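Local coordinates for PT26-6P (Thermococcus sp., PDB 2WB7), which is of unknown function but is encoded by a euryarchaeal mobile element and combines two immunoglobulin-like domains with a helical domain, at residues Val135-Asp140 and Arg149-Lys154; Gly145-Glu150 and His354-Val359; Leu311-Ile314 and Arg318-Leu321. One frame throughout, in Å; residues are numbered along the deposited sequence.

Contact 1: Val135-Asp140 and Arg149-Lys154; sequences VYQIRD and RELYDK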
loop_
_atom_site.group_PDB
_atom_site.type_symbol
_atom_site.label_atom_id
_atom_site.label_comp_id
_atom_site.label_asym_id
_atom_site.label_seq_id
_atom_site.Cartn_x
_atom_site.Cartn_y
_atom_site.Cartn_z
ATOM N N VAL A 135 -0.420 14.518 6.903
ATOM C CA VAL A 135 1.049 14.478 6.880
ATOM C C VAL A 135 1.734 14.798 8.215
ATOM O O VAL A 135 2.703 14.131 8.585
ATOM C CB VAL A 135 1.648 15.375 5.745
ATOM C CG1 VAL A 135 1.247 16.811 5.942
ATOM C CG2 VAL A 135 3.164 15.269 5.708
ATOM N N TYR A 136 1.254 15.808 8.935
ATOM C CA TYR A 136 1.931 16.214 10.172
ATOM C C TYR A 136 1.568 15.330 11.353
ATOM O O TYR A 136 2.376 15.117 12.258
ATOM C CB TYR A 136 1.640 17.671 10.512
ATOM C CG TYR A 136 2.111 18.633 9.454
ATOM C CD1 TYR A 136 3.384 18.519 8.896
ATOM C CD2 TYR A 136 1.291 19.663 9.014
ATOM C CE1 TYR A 136 3.825 19.405 7.914
ATOM C CE2 TYR A 136 1.721 20.556 8.041
ATOM C CZ TYR A 136 2.988 20.419 7.493
ATOM O OH TYR A 136 3.417 21.296 6.513
ATOM N N GLN A 137 0.349 14.813 11.342
ATOM C CA GLN A 137 -0.061 13.873 12.367
ATOM C C GLN A 137 0.737 12.592 12.251
ATOM O O GLN A 137 1.055 11.955 13.254
ATOM C CB GLN A 137 -1.531 13.560 12.212
ATOM C CG GLN A 137 -2.344 14.787 11.970
ATOM C CD GLN A 137 -3.794 14.534 12.222
ATOM O OE1 GLN A 137 -4.175 14.178 13.336
ATOM N NE2 GLN A 137 -4.623 14.706 11.192
ATOM N N ILE A 138 1.038 12.200 11.018
ATOM C CA ILE A 138 1.833 11.011 10.790
ATOM C C ILE A 138 3.252 11.287 11.231
ATOM O O ILE A 138 3.884 10.459 11.895
ATOM C CB ILE A 138 1.823 10.603 9.327
ATOM C CG1 ILE A 138 0.392 10.334 8.881
ATOM C CG2 ILE A 138 2.637 9.359 9.130
ATOM C CD1 ILE A 138 -0.190 9.104 9.491
ATOM N N ARG A 139 3.747 12.471 10.889
ATOM C CA ARG A 139 5.073 12.865 11.339
ATOM C C ARG A 139 5.186 12.812 12.868
ATOM O O ARG A 139 6.175 12.314 13.394
ATOM C CB ARG A 139 5.466 14.246 10.814
ATOM C CG ARG A 139 6.937 14.514 10.947
ATOM C CD ARG A 139 7.247 15.967 11.169
ATOM N NE ARG A 139 6.279 16.605 12.059
ATOM C CZ ARG A 139 5.499 17.630 11.707
ATOM N NH1 ARG A 139 5.588 18.140 10.486
ATOM N NH2 ARG A 139 4.633 18.150 12.570
ATOM N N ASP A 140 4.180 13.313 13.580
ATOM C CA ASP A 140 4.189 13.271 15.037
ATOM C C ASP A 140 4.193 11.847 15.542
ATOM O O ASP A 140 4.994 11.460 16.410
ATOM C CB ASP A 140 2.951 13.955 15.583
ATOM C CG ASP A 140 2.858 15.393 15.154
ATOM O OD1 ASP A 140 3.906 15.943 14.735
ATOM O OD2 ASP A 140 1.746 15.983 15.249
ATOM N N ARG A 149 -6.370 4.950 18.502
ATOM C CA ARG A 149 -7.318 4.359 17.591
ATOM C C ARG A 149 -7.896 5.462 16.697
ATOM O O ARG A 149 -8.348 5.203 15.577
ATOM C CB ARG A 149 -8.424 3.682 18.393
ATOM C CG ARG A 149 -9.424 2.937 17.543
ATOM C CD ARG A 149 -8.769 1.739 16.869
ATOM N NE ARG A 149 -9.630 1.132 15.866
ATOM C CZ ARG A 149 -10.423 0.095 16.111
ATOM N NH1 ARG A 149 -10.453 -0.437 17.327
ATOM N NH2 ARG A 149 -11.189 -0.410 15.151
ATOM N N GLU A 150 -7.902 6.690 17.209
ATOM C CA GLU A 150 -8.469 7.825 16.483
ATOM C C GLU A 150 -7.666 8.096 15.223
ATOM O O GLU A 150 -8.196 8.059 14.113
ATOM C CB GLU A 150 -8.467 9.082 17.359
ATOM C CG GLU A 150 -9.519 9.093 18.491
ATOM C CD GLU A 150 -9.407 7.890 19.462
ATOM O OE1 GLU A 150 -10.367 7.068 19.507
ATOM O OE2 GLU A 150 -8.370 7.772 20.173
ATOM N N LEU A 151 -6.385 8.399 15.409
ATOM C CA LEU A 151 -5.458 8.604 14.305
ATOM C C LEU A 151 -5.494 7.399 13.377
ATOM O O LEU A 151 -5.514 7.520 12.150
ATOM C CB LEU A 151 -4.038 8.778 14.848
ATOM C CG LEU A 151 -2.947 8.820 13.781
ATOM C CD1 LEU A 151 -3.226 9.985 12.856
ATOM C CD2 LEU A 151 -1.570 8.949 14.398
ATOM N N TYR A 152 -5.503 6.230 13.992
ATOM C CA TYR A 152 -5.366 4.988 13.269
ATOM C C TYR A 152 -6.481 4.831 12.254
ATOM O O TYR A 152 -6.227 4.512 11.098
ATOM C CB TYR A 152 -5.380 3.819 14.242
ATOM C CG TYR A 152 -5.436 2.510 13.529
ATOM C CD1 TYR A 152 -4.266 1.826 13.209
ATOM C CD2 TYR A 152 -6.659 1.966 13.132
ATOM C CE1 TYR A 152 -4.313 0.624 12.527
ATOM C CE2 TYR A 152 -6.716 0.770 12.448
ATOM C CZ TYR A 152 -5.545 0.110 12.149
ATOM O OH TYR A 152 -5.614 -1.073 11.469
ATOM N N ASP A 153 -7.719 5.049 12.691
ATOM C CA ASP A 153 -8.873 4.969 11.809
ATOM C C ASP A 153 -8.742 6.051 10.766
ATOM O O ASP A 153 -9.048 5.859 9.596
ATOM C CB ASP A 153 -10.167 5.237 12.579
ATOM C CG ASP A 153 -10.443 4.207 13.662
ATOM O OD1 ASP A 153 -10.054 3.026 13.474
ATOM O OD2 ASP A 153 -11.076 4.575 14.686
ATOM N N LYS A 154 -8.288 7.209 11.218
ATOM C CA LYS A 154 -8.209 8.371 10.363
ATOM C C LYS A 154 -7.326 8.079 9.167
ATOM O O LYS A 154 -7.608 8.503 8.045
ATOM C CB LYS A 154 -7.659 9.548 11.151
ATOM C CG LYS A 154 -7.950 10.862 10.514
ATOM C CD LYS A 154 -7.443 12.000 11.373
ATOM C CE LYS A 154 -7.740 13.336 10.704
ATOM N NZ LYS A 154 -7.116 14.436 11.495
#
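Behind the meeting of Q137 with L151 and K154, two flat groups pack within their own helices, away from the other one: V135 CG1 lies 3.9 Å above the plane of the Y136 ring, over its centre, and D153 OD1 lies in the plane of the Y152 ring at its edge. Helices 135-144 and 149-157 follow one another closely in the chain and form a small helical pair in the first immunoglobulin-like region. The pairing is loose, since the nearest CA atoms, those of Q137 and L151, are 7.8 Å apart and only 179 Å² is buried in all. Helix 149-157 adds an internal salt bridge away from the interface, R149 NE reaching D153 OD1 on its syn side at 3.1 Å. The extended K154 chain crosses that of Q137 at about a right angle and brings its ammonium to the amide, whose two ends the model does not place securely. With L151 CG anti to the backbone N (chi1 172°), the leucine's branches face the other helix, and CD1 touches Q137 CB at 4.0 Å.

Contact 2: Gly145-Glu150 and His354-Val359; sequences GQISRE and HALGLV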
loop_
_atom_site.group_PDB
_atom_site.type_symbol
_atom_site.label_atom_id
_atom_site.label_comp_id
_atom_site.label_asym_id
_atom_site.label_seq_id
_atom_site.Cartn_x
_atom_site.Cartn_y
_atom_site.Cartn_z
ATOM N N GLY A 145 5.577 8.213 18.679
ATOM C CA GLY A 145 5.136 6.834 18.833
ATOM C C GLY A 145 3.721 6.750 19.386
ATOM O O GLY A 145 3.121 5.678 19.426
ATOM N N GLN A 146 3.169 7.883 19.806
ATOM C CA GLN A 146 1.793 7.913 20.285
ATOM C C GLN A 146 0.802 7.752 19.135
ATOM O O GLN A 146 0.621 8.677 18.332
ATOM C CB GLN A 146 1.526 9.228 20.988
ATOM C CG GLN A 146 2.599 9.603 21.953
ATOM C CD GLN A 146 2.505 11.063 22.388
ATOM O OE1 GLN A 146 1.529 11.759 22.070
ATOM N NE2 GLN A 146 3.530 11.541 23.106
ATOM N N ILE A 147 0.163 6.586 19.062
ATOM C CA ILE A 147 -0.802 6.292 18.005
ATOM C C ILE A 147 -2.092 5.789 18.607
ATOM O O ILE A 147 -2.133 4.694 19.144
ATOM C CB ILE A 147 -0.298 5.202 17.052
ATOM C CG1 ILE A 147 1.114 5.535 16.559
ATOM C CG2 ILE A 147 -1.270 5.012 15.897
ATOM C CD1 ILE A 147 1.804 4.368 15.924
ATOM N N SER A 148 -3.149 6.585 18.509
ATOM C CA SER A 148 -4.435 6.250 19.078
ATOM C C SER A 148 -5.276 5.542 18.049
ATOM O O SER A 148 -4.944 5.527 16.865
ATOM C CB SER A 148 -5.156 7.530 19.490
ATOM O OG SER A 148 -5.401 8.363 18.365
ATOM N N ARG A 149 -6.370 4.950 18.502
ATOM C CA ARG A 149 -7.318 4.359 17.591
ATOM C C ARG A 149 -7.896 5.462 16.697
ATOM O O ARG A 149 -8.348 5.203 15.577
ATOM C CB ARG A 149 -8.424 3.682 18.393
ATOM C CG ARG A 149 -9.424 2.937 17.543
ATOM C CD ARG A 149 -8.769 1.739 16.869
ATOM N NE ARG A 149 -9.630 1.132 15.866
ATOM C CZ ARG A 149 -10.423 0.095 16.111
ATOM N NH1 ARG A 149 -10.453 -0.437 17.327
ATOM N NH2 ARG A 149 -11.189 -0.410 15.151
ATOM N N GLU A 150 -7.902 6.690 17.209
ATOM C CA GLU A 150 -8.469 7.825 16.483
ATOM C C GLU A 150 -7.666 8.096 15.223
ATOM O O GLU A 150 -8.196 8.059 14.113
ATOM C CB GLU A 150 -8.467 9.082 17.359
ATOM C CG GLU A 150 -9.519 9.093 18.491
ATOM C CD GLU A 150 -9.407 7.890 19.462
ATOM O OE1 GLU A 150 -10.367 7.068 19.507
ATOM O OE2 GLU A 150 -8.370 7.772 20.173
ATOM N N HIS A 354 -2.047 -5.356 16.181
ATOM C CA HIS A 354 -1.893 -4.975 14.786
ATOM C C HIS A 354 -0.444 -4.554 14.561
ATOM O O HIS A 354 0.232 -4.074 15.484
ATOM C CB HIS A 354 -2.804 -3.795 14.454
ATOM C CG HIS A 354 -4.250 -4.154 14.313
ATOM N ND1 HIS A 354 -5.000 -3.804 13.206
ATOM C CD2 HIS A 354 -5.087 -4.824 15.141
ATOM C CE1 HIS A 354 -6.236 -4.252 13.353
ATOM N NE2 HIS A 354 -6.317 -4.868 14.521
ATOM N N ALA A 355 0.046 -4.738 13.340
ATOM C CA ALA A 355 1.384 -4.286 12.998
ATOM C C ALA A 355 1.202 -3.110 12.066
ATOM O O ALA A 355 0.301 -3.129 11.224
ATOM C CB ALA A 355 2.177 -5.399 12.321
ATOM N N LEU A 356 2.031 -2.079 12.228
ATOM C CA LEU A 356 1.966 -0.907 11.365
ATOM C C LEU A 356 3.353 -0.344 11.107
ATOM O O LEU A 356 4.235 -0.405 11.962
ATOM C CB LEU A 356 1.097 0.169 11.998
ATOM C CG LEU A 356 0.831 1.445 11.206
ATOM C CD1 LEU A 356 -0.223 1.220 10.159
ATOM C CD2 LEU A 356 0.376 2.536 12.146
ATOM N N GLY A 357 3.541 0.201 9.909
ATOM C CA GLY A 357 4.771 0.905 9.569
ATOM C C GLY A 357 4.451 2.290 9.055
ATOM O O GLY A 357 3.620 2.459 8.150
ATOM N N LEU A 358 5.097 3.284 9.644
ATOM C CA LEU A 358 4.975 4.656 9.206
ATOM C C LEU A 358 6.338 5.205 8.779
ATOM O O LEU A 358 7.325 5.101 9.510
ATOM C CB LEU A 358 4.400 5.505 10.336
ATOM C CG LEU A 358 3.065 5.072 10.956
ATOM C CD1 LEU A 358 2.668 6.066 12.016
ATOM C CD2 LEU A 358 1.962 4.964 9.931
ATOM N N VAL A 359 6.380 5.791 7.584
ATOM C CA VAL A 359 7.565 6.490 7.090
ATOM C C VAL A 359 7.222 7.905 6.650
ATOM O O VAL A 359 6.156 8.169 6.076
ATOM C CB VAL A 359 8.202 5.760 5.909
ATOM C CG1 VAL A 359 9.571 6.343 5.610
ATOM C CG2 VAL A 359 8.321 4.284 6.235
#
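Two residues beyond I147, which carries the touch on L356 and L358, R149 NH1 is gripped by two backbone carbonyls, G317 O and G501 O, while H354, at the start of segment 354-359, meets E378 OE2 through ND1 and D502 OD2 through NE2. Between the segments themselves the evidence is for a small hydrophobic contact: 79 Å² is buried, and I147 CA stays 10.2 Å from L356 CA. Only the tip of the isoleucine reaches across. Its chain is stretched at chi2 (165°), which carries CD1 away from the backbone to meet L358 CD1 at 4.3 Å and L356 CD2 at 4.4 Å. The two leucines, separated by G357, project from the same face of the strand, so one methyl serves both. The linker is bounded by G145, which leaves helix 135-144 with positive phi (84°), and by S148, the N-cap of the next helix, whose OG caps L151 N. I147 thus plugs the link between helices 135-144 and 149-157 onto the sheet, touching V309 and L311 of strand 301-314 as well, while L358 packs against A141 and I142 of helix 135-144.

Contact 3: Leu311-Ile314 and Arg318-Leu321; sequences LRVI and RMEL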
loop_
_atom_site.group_PDB
_atom_site.type_symbol
_atom_site.label_atom_id
_atom_site.label_comp_id
_atom_site.label_asym_id
_atom_site.label_seq_id
_atom_site.Cartn_x
_atom_site.Cartn_y
_atom_site.Cartn_z
ATOM N N LEU A 311 0.675 -2.716 17.703
ATOM C CA LEU A 311 -0.253 -2.014 18.546
ATOM C C LEU A 311 -1.151 -3.028 19.249
ATOM O O LEU A 311 -1.842 -3.837 18.595
ATOM C CB LEU A 311 -1.083 -1.052 17.712
ATOM C CG LEU A 311 -0.301 0.045 16.986
ATOM C CD1 LEU A 311 -1.219 0.884 16.114
ATOM C CD2 LEU A 311 0.410 0.928 17.981
ATOM N N ARG A 312 -1.133 -3.011 20.579
ATOM C CA ARG A 312 -2.045 -3.875 21.317
ATOM C C ARG A 312 -3.417 -3.274 21.191
ATOM O O ARG A 312 -3.591 -2.076 21.387
ATOM C CB ARG A 312 -1.662 -3.974 22.788
ATOM C CG ARG A 312 -2.627 -4.803 23.611
ATOM C CD ARG A 312 -2.023 -5.175 24.971
ATOM N NE ARG A 312 -1.253 -4.062 25.515
ATOM C CZ ARG A 312 0.076 -3.986 25.481
ATOM N NH1 ARG A 312 0.793 -4.960 24.943
ATOM N NH2 ARG A 312 0.695 -2.929 25.990
ATOM N N VAL A 313 -4.383 -4.092 20.811
ATOM C CA VAL A 313 -5.764 -3.662 20.813
ATOM C C VAL A 313 -6.408 -4.179 22.084
ATOM O O VAL A 313 -6.425 -5.390 22.350
ATOM C CB VAL A 313 -6.539 -4.193 19.595
ATOM C CG1 VAL A 313 -7.993 -3.855 19.722
ATOM C CG2 VAL A 313 -5.988 -3.605 18.331
ATOM N N ILE A 314 -6.935 -3.256 22.874
ATOM C CA ILE A 314 -7.650 -3.621 24.084
ATOM C C ILE A 314 -9.108 -3.936 23.766
ATOM O O ILE A 314 -9.688 -3.328 22.871
ATOM C CB ILE A 314 -7.618 -2.477 25.064
ATOM C CG1 ILE A 314 -6.170 -2.187 25.455
ATOM C CG2 ILE A 314 -8.466 -2.815 26.274
ATOM C CD1 ILE A 314 -5.528 -3.330 26.203
ATOM N N ARG A 318 -9.694 0.211 22.127
ATOM C CA ARG A 318 -8.609 1.133 22.379
ATOM C C ARG A 318 -7.277 0.465 22.012
ATOM O O ARG A 318 -7.140 -0.758 22.110
ATOM C CB ARG A 318 -8.613 1.573 23.843
ATOM C CG ARG A 318 -7.715 2.762 24.116
ATOM C CD ARG A 318 -7.722 3.158 25.586
ATOM N NE ARG A 318 -6.746 2.393 26.358
ATOM C CZ ARG A 318 -7.042 1.328 27.088
ATOM N NH1 ARG A 318 -8.301 0.901 27.143
ATOM N NH2 ARG A 318 -6.083 0.693 27.755
HETATM N N MSE A 319 -6.297 1.254 21.584
HETATM C CA MSE A 319 -5.001 0.701 21.176
HETATM C C MSE A 319 -3.916 1.300 22.019
HETATM O O MSE A 319 -4.028 2.435 22.453
HETATM C CB MSE A 319 -4.665 1.048 19.721
HETATM C CG MSE A 319 -5.503 0.368 18.662
HETATM SE SE MSE A 319 -4.918 0.967 16.922
HETATM C CE MSE A 319 -6.007 -0.235 15.906
ATOM N N GLU A 320 -2.843 0.553 22.230
ATOM C CA GLU A 320 -1.664 1.120 22.882
ATOM C C GLU A 320 -0.361 0.579 22.305
ATOM O O GLU A 320 -0.268 -0.580 21.900
ATOM C CB GLU A 320 -1.736 0.973 24.407
ATOM C CG GLU A 320 -2.231 -0.359 24.896
ATOM C CD GLU A 320 -2.569 -0.322 26.368
ATOM O OE1 GLU A 320 -2.235 -1.301 27.074
ATOM O OE2 GLU A 320 -3.171 0.687 26.816
ATOM N N LEU A 321 0.637 1.449 22.251
ATOM C CA LEU A 321 1.896 1.128 21.606
ATOM C C LEU A 321 2.539 -0.044 22.301
ATOM O O LEU A 321 2.690 -0.027 23.511
ATOM C CB LEU A 321 2.821 2.335 21.688
ATOM C CG LEU A 321 4.213 2.220 21.078
ATOM C CD1 LEU A 321 4.123 1.814 19.598
ATOM C CD2 LEU A 321 4.958 3.537 21.257
HETATM O O HOH W 1 3.487 -2.065 25.635
#
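R312 and E320 project from the same face of the sheet and cross at a slant, with guanidinium and carboxylate planes 89° apart, at the closing end of a beta hairpin. E320 OE1 lies at the guanidinium edge, close to its plane, and takes a weak, fairly straight hydrogen bond from R312 NE at 3.3 Å, part of a salt bridge. The bend of the arginine at chi3 (39°) turns its head along the strand pair, where water 1 accepts from R312 NH2 and donates to L321 O; R312 NH1 is held by Y353 OH. The second carboxylate oxygen is approached differently: R318 NH2 comes to E320 OE2 at 3.1 Å from above the carboxylate plane. One face of the R318 guanidinium is covered by I314, whose CG1 lies 3.7 Å from R318 NH2, the two chains running side by side. E320 is therefore the shared anion of a three-residue network, and with an alanine here both arginines would probably lose their common counter-charge, leaving R318 held mainly by its packing on I314. On the other face of the sheet the contacts are apolar. The selenomethionine M319 runs alongside V313, whereas L311 crosses it and puts CD1 3.8 Å from M319 SE. The backbone fixes this register: R312 and E320 are an antiparallel hydrogen-bonded pair, with R312 N to E320 O and E320 N to R312 O both 2.9 Å, and I314 N donates to R318 O. Strand 319-331 is an outermost strand of the sheet within the chain; strand 301-314 joins it to strand 350-364, on which V313 packs, and helix 149-157 lies against the M319 side through R149 and Y152.

Overall arrangement
The three contacts form a continuous patch where the helical pair of the first immunoglobulin-like region rests on the sheet of the second. Contacts 1 and 2 have centres about 8 Å apart and share R149 and E150; the centre of contact 3 lies about 9 Å from that of contact 2 and about 14 Å from that of contact 1, and along the chain it is nested inside the loop closed by contact 2. M319 CE joins the hairpin to the helix, 3.5 Å from R149 CD and 3.6 Å from Y152 CD2. Contacts 2 and 3 also meet through the sheet, where L311 N lies 2.6 Å from H354 O, a probable hydrogen bond between neighbouring strands.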